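Local coordinates for protein O-ureido-L-serine synthase (Streptomyces lavendulae, PDB 3X44) that uses pyridoxal 5'-phosphate to join hydroxyurea to O-acetyl-L-serine, giving O-ureido-L-serine for D-cycloserine biosynthesis, and also makes L-cysteine from sulfide, at residues Leu161-Gly175 and Leu189-Leu201. The protein carries 1 engineered substitution. Sequence-based numbering, arbitrary orientation.
Sequences LADFAGKRLDHFVTG and LRVARPEVRVVAL
With CG set opposite its carbonyl carbon (chi1 -49°) and the chain bent at chi3 (58°), Arg193 carries its guanidinium from the end of helix 180-192 into the type II turn Phe164-Lys167. NH1 and NH2 grip one atom, Lys167 O, end-on; the bond from Arg193 NH2 is the shorter (2.8 Å to Lys167 O) and the straighter. Arg193 NH1 also reaches Phe164 O at 2.8 Å, lying well above that carbonyl plane, while Lys167 N closes the turn on the same oxygen from the opposite face. A water bound to Leu161 O accepts from NH1 in the guanidinium plane. All these partners lie at the edge of the group, which fixes the rotation of its plane, whereas Leu169 CB covers one face. The aliphatic part of Arg193 runs past Leu161, whose CD2 lies 3.6 Å from Arg193 CD. Deeper in, Phe172, its ring carried by a CG anti to the backbone N (chi1 173°), crosses Leu189 at about a right angle, Phe172 CD2 meeting Leu189 CD1 at 3.8 Å. Val196 CG1 packs against Phe172 CB, and its CG2 branch turns to Leu169 CG. Strand segments 171-174 and 197-201 run parallel, their axes coming within 4.8 Å, joined by a ladder from Arg197 N to Asp170 O (2.8 Å) through to Leu201 N and Thr174 O (3.1 Å). On the face covered by helix 264-278, His171 lies alongside Arg197, which pairs with Asp238; His171 ND1, buried here, has no polar partner. Strand 171-174, helix 180-192 and strand 197-203 form a beta-alpha-beta crossover, and Gly175 leads into the glycine- and threonine-rich cofactor-binding loop and helix start, Gly177-Thr181, as in the cysteine synthase family of fold-type II pyridoxal-phosphate enzymes.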
# COMPACT_ATOMS: atom_id res chain seq x y z
N LEU A 161 13.30 0.19 -8.10
CA LEU A 161 14.36 0.60 -7.19
C LEU A 161 13.95 0.53 -5.72
O LEU A 161 14.75 0.15 -4.87
CB LEU A 161 14.83 2.02 -7.52
CG LEU A 161 15.63 2.13 -8.82
CD1 LEU A 161 15.71 3.59 -9.25
CD2 LEU A 161 17.03 1.55 -8.60
N ALA A 162 12.70 0.90 -5.44
CA ALA A 162 12.20 0.86 -4.06
C ALA A 162 12.15 -0.57 -3.56
O ALA A 162 12.55 -0.86 -2.44
CB ALA A 162 10.80 1.49 -3.99
N ASP A 163 11.65 -1.47 -4.40
CA ASP A 163 11.54 -2.88 -4.03
C ASP A 163 12.89 -3.55 -3.81
O ASP A 163 13.02 -4.42 -2.95
CB ASP A 163 10.77 -3.65 -5.10
CG ASP A 163 9.27 -3.55 -4.93
OD1 ASP A 163 8.81 -3.04 -3.90
OD2 ASP A 163 8.55 -4.00 -5.84
N PHE A 164 13.89 -3.13 -4.58
CA PHE A 164 15.22 -3.73 -4.46
C PHE A 164 16.21 -2.92 -3.64
O PHE A 164 17.38 -3.29 -3.54
CB PHE A 164 15.79 -4.00 -5.85
CG PHE A 164 15.30 -5.29 -6.46
CD1 PHE A 164 14.30 -5.28 -7.41
CD2 PHE A 164 15.82 -6.51 -6.04
CE1 PHE A 164 13.81 -6.47 -7.95
CE2 PHE A 164 15.35 -7.71 -6.56
CZ PHE A 164 14.34 -7.69 -7.52
N ALA A 165 15.75 -1.82 -3.04
CA ALA A 165 16.63 -0.99 -2.22
C ALA A 165 17.21 -1.82 -1.08
O ALA A 165 16.47 -2.47 -0.35
CB ALA A 165 15.87 0.21 -1.67
N GLY A 166 18.53 -1.79 -0.95
CA GLY A 166 19.20 -2.54 0.09
C GLY A 166 19.29 -4.02 -0.23
O GLY A 166 19.73 -4.82 0.61
N LYS A 167 18.89 -4.39 -1.44
CA LYS A 167 18.92 -5.79 -1.87
C LYS A 167 19.72 -6.02 -3.15
O LYS A 167 19.99 -5.10 -3.91
CB LYS A 167 17.49 -6.29 -2.09
CG LYS A 167 16.71 -6.48 -0.80
CD LYS A 167 15.22 -6.51 -1.06
CE LYS A 167 14.43 -6.16 0.19
NZ LYS A 167 14.86 -6.97 1.36
N ARG A 168 20.10 -7.27 -3.37
CA ARG A 168 20.89 -7.62 -4.55
C ARG A 168 20.06 -7.71 -5.84
O ARG A 168 19.01 -8.34 -5.87
CB ARG A 168 21.60 -8.96 -4.32
CG ARG A 168 22.27 -9.52 -5.57
CD ARG A 168 23.39 -10.48 -5.22
NE ARG A 168 24.09 -10.95 -6.41
CZ ARG A 168 24.95 -11.97 -6.42
NH1 ARG A 168 25.23 -12.61 -5.29
NH2 ARG A 168 25.53 -12.34 -7.55
N LEU A 169 20.56 -7.06 -6.88
CA LEU A 169 19.93 -7.06 -8.20
C LEU A 169 21.07 -7.01 -9.21
O LEU A 169 21.87 -6.07 -9.21
CB LEU A 169 19.00 -5.86 -8.39
CG LEU A 169 18.31 -5.79 -9.76
CD1 LEU A 169 17.47 -7.05 -9.97
CD2 LEU A 169 17.44 -4.54 -9.86
N ASP A 170 21.13 -8.02 -10.07
CA ASP A 170 22.19 -8.13 -11.07
C ASP A 170 21.81 -7.87 -12.52
O ASP A 170 22.60 -7.31 -13.28
CB ASP A 170 22.83 -9.51 -10.99
CG ASP A 170 23.43 -9.79 -9.63
OD1 ASP A 170 24.42 -9.12 -9.28
OD2 ASP A 170 22.89 -10.65 -8.91
N HIS A 171 20.61 -8.28 -12.93
CA HIS A 171 20.16 -8.07 -14.31
C HIS A 171 18.71 -7.63 -14.40
O HIS A 171 17.87 -8.11 -13.64
CB HIS A 171 20.29 -9.35 -15.13
CG HIS A 171 21.56 -10.11 -14.90
ND1 HIS A 171 22.64 -10.02 -15.74
CD2 HIS A 171 21.91 -10.98 -13.92
CE1 HIS A 171 23.61 -10.80 -15.30
NE2 HIS A 171 23.19 -11.40 -14.20
N PHE A 172 18.44 -6.71 -15.33
CA PHE A 172 17.10 -6.22 -15.58
C PHE A 172 16.79 -6.66 -17.02
O PHE A 172 17.50 -6.29 -17.95
CB PHE A 172 17.05 -4.69 -15.49
CG PHE A 172 15.73 -4.11 -15.92
CD1 PHE A 172 14.57 -4.36 -15.19
CD2 PHE A 172 15.65 -3.31 -17.06
CE1 PHE A 172 13.34 -3.84 -15.60
CE2 PHE A 172 14.43 -2.79 -17.47
CZ PHE A 172 13.27 -3.05 -16.74
N VAL A 173 15.74 -7.45 -17.20
CA VAL A 173 15.42 -7.95 -18.54
C VAL A 173 14.13 -7.44 -19.15
O VAL A 173 13.07 -7.49 -18.52
CB VAL A 173 15.38 -9.48 -18.54
CG1 VAL A 173 15.27 -10.00 -19.95
CG2 VAL A 173 16.63 -10.04 -17.85
N THR A 174 14.21 -6.97 -20.38
CA THR A 174 13.03 -6.48 -21.06
C THR A 174 13.16 -6.52 -22.58
O THR A 174 14.27 -6.51 -23.12
CB THR A 174 12.74 -5.01 -20.67
OG1 THR A 174 11.61 -4.53 -21.42
CG2 THR A 174 13.94 -4.13 -20.98
N GLY A 175 12.02 -6.59 -23.25
CA GLY A 175 12.03 -6.56 -24.70
C GLY A 175 11.65 -5.13 -25.00
O GLY A 175 11.69 -4.28 -24.11
N LEU A 189 18.23 3.40 -13.83
CA LEU A 189 19.11 2.35 -13.35
C LEU A 189 20.55 2.81 -13.51
O LEU A 189 21.40 2.52 -12.67
CB LEU A 189 18.91 1.07 -14.15
CG LEU A 189 17.69 0.21 -13.82
CD1 LEU A 189 17.57 -0.90 -14.85
CD2 LEU A 189 17.83 -0.36 -12.41
N ARG A 190 20.82 3.55 -14.59
CA ARG A 190 22.16 4.05 -14.87
C ARG A 190 22.67 4.96 -13.76
O ARG A 190 23.83 4.88 -13.37
CB ARG A 190 22.17 4.83 -16.21
CG ARG A 190 23.51 4.75 -16.96
CD ARG A 190 23.82 6.00 -17.80
NE ARG A 190 22.65 6.62 -18.44
CZ ARG A 190 22.36 6.52 -19.73
NH1 ARG A 190 23.13 5.83 -20.55
NH2 ARG A 190 21.29 7.15 -20.22
N VAL A 191 21.80 5.82 -13.25
CA VAL A 191 22.17 6.75 -12.20
C VAL A 191 22.24 6.13 -10.81
O VAL A 191 23.21 6.34 -10.07
CB VAL A 191 21.19 7.94 -12.16
CG1 VAL A 191 21.64 8.97 -11.13
CG2 VAL A 191 21.08 8.57 -13.54
N ALA A 192 21.24 5.34 -10.45
CA ALA A 192 21.20 4.74 -9.12
C ALA A 192 21.92 3.40 -8.95
O ALA A 192 22.56 3.17 -7.93
CB ALA A 192 19.74 4.62 -8.65
N ARG A 193 21.80 2.51 -9.93
CA ARG A 193 22.45 1.20 -9.83
C ARG A 193 23.15 0.82 -11.13
O ARG A 193 22.76 -0.13 -11.81
CB ARG A 193 21.42 0.13 -9.43
CG ARG A 193 20.55 0.52 -8.23
CD ARG A 193 19.70 -0.65 -7.70
NE ARG A 193 20.53 -1.79 -7.31
CZ ARG A 193 20.23 -2.67 -6.35
NH1 ARG A 193 19.11 -2.55 -5.66
NH2 ARG A 193 21.07 -3.66 -6.09
N PRO A 194 24.23 1.55 -11.48
CA PRO A 194 24.99 1.29 -12.71
C PRO A 194 25.57 -0.11 -12.81
O PRO A 194 25.97 -0.54 -13.89
CB PRO A 194 26.08 2.37 -12.69
CG PRO A 194 26.17 2.82 -11.28
CD PRO A 194 24.78 2.68 -10.72
N GLU A 195 25.62 -0.83 -11.69
CA GLU A 195 26.15 -2.19 -11.69
C GLU A 195 25.19 -3.18 -12.34
O GLU A 195 25.61 -4.20 -12.88
CB GLU A 195 26.44 -2.64 -10.26
CG GLU A 195 27.90 -2.50 -9.86
CD GLU A 195 28.20 -1.16 -9.24
OE1 GLU A 195 27.40 -0.22 -9.44
OE2 GLU A 195 29.24 -1.03 -8.55
N VAL A 196 23.89 -2.87 -12.28
CA VAL A 196 22.87 -3.72 -12.87
C VAL A 196 23.03 -3.81 -14.39
O VAL A 196 23.17 -2.79 -15.06
CB VAL A 196 21.45 -3.19 -12.56
CG1 VAL A 196 20.40 -4.09 -13.21
CG2 VAL A 196 21.23 -3.11 -11.06
N ARG A 197 23.01 -5.03 -14.92
CA ARG A 197 23.14 -5.24 -16.35
C ARG A 197 21.78 -5.11 -17.01
O ARG A 197 20.84 -5.83 -16.66
CB ARG A 197 23.72 -6.64 -16.65
CG ARG A 197 25.23 -6.73 -16.46
CD ARG A 197 25.85 -7.86 -17.27
NE ARG A 197 26.12 -7.46 -18.65
CZ ARG A 197 27.22 -6.83 -19.05
NH1 ARG A 197 28.16 -6.51 -18.18
NH2 ARG A 197 27.37 -6.50 -20.33
N VAL A 198 21.67 -4.17 -17.95
CA VAL A 198 20.43 -3.94 -18.66
C VAL A 198 20.42 -4.80 -19.92
O VAL A 198 21.17 -4.56 -20.87
CB VAL A 198 20.27 -2.45 -19.04
CG1 VAL A 198 19.06 -2.27 -19.95
CG2 VAL A 198 20.10 -1.61 -17.77
N VAL A 199 19.55 -5.81 -19.91
CA VAL A 199 19.42 -6.75 -21.02
C VAL A 199 18.19 -6.49 -21.87
O VAL A 199 17.06 -6.63 -21.39
CB VAL A 199 19.37 -8.20 -20.48
CG1 VAL A 199 19.28 -9.19 -21.63
CG2 VAL A 199 20.59 -8.48 -19.61
N ALA A 200 18.40 -6.14 -23.14
CA ALA A 200 17.29 -5.89 -24.06
C ALA A 200 17.27 -6.96 -25.14
O ALA A 200 18.26 -7.15 -25.85
CB ALA A 200 17.42 -4.50 -24.70
N LEU A 201 16.16 -7.67 -25.26
CA LEU A 201 16.06 -8.71 -26.26
C LEU A 201 15.18 -8.29 -27.43
O LEU A 201 14.36 -7.38 -27.31
CB LEU A 201 15.51 -10.00 -25.64
CG LEU A 201 14.13 -9.90 -24.99
CD1 LEU A 201 13.06 -10.30 -25.99
CD2 LEU A 201 14.08 -10.80 -23.76
O HOH W 1 17.21 -0.32 -5.55
O HOH W 2 25.81 -6.95 -10.99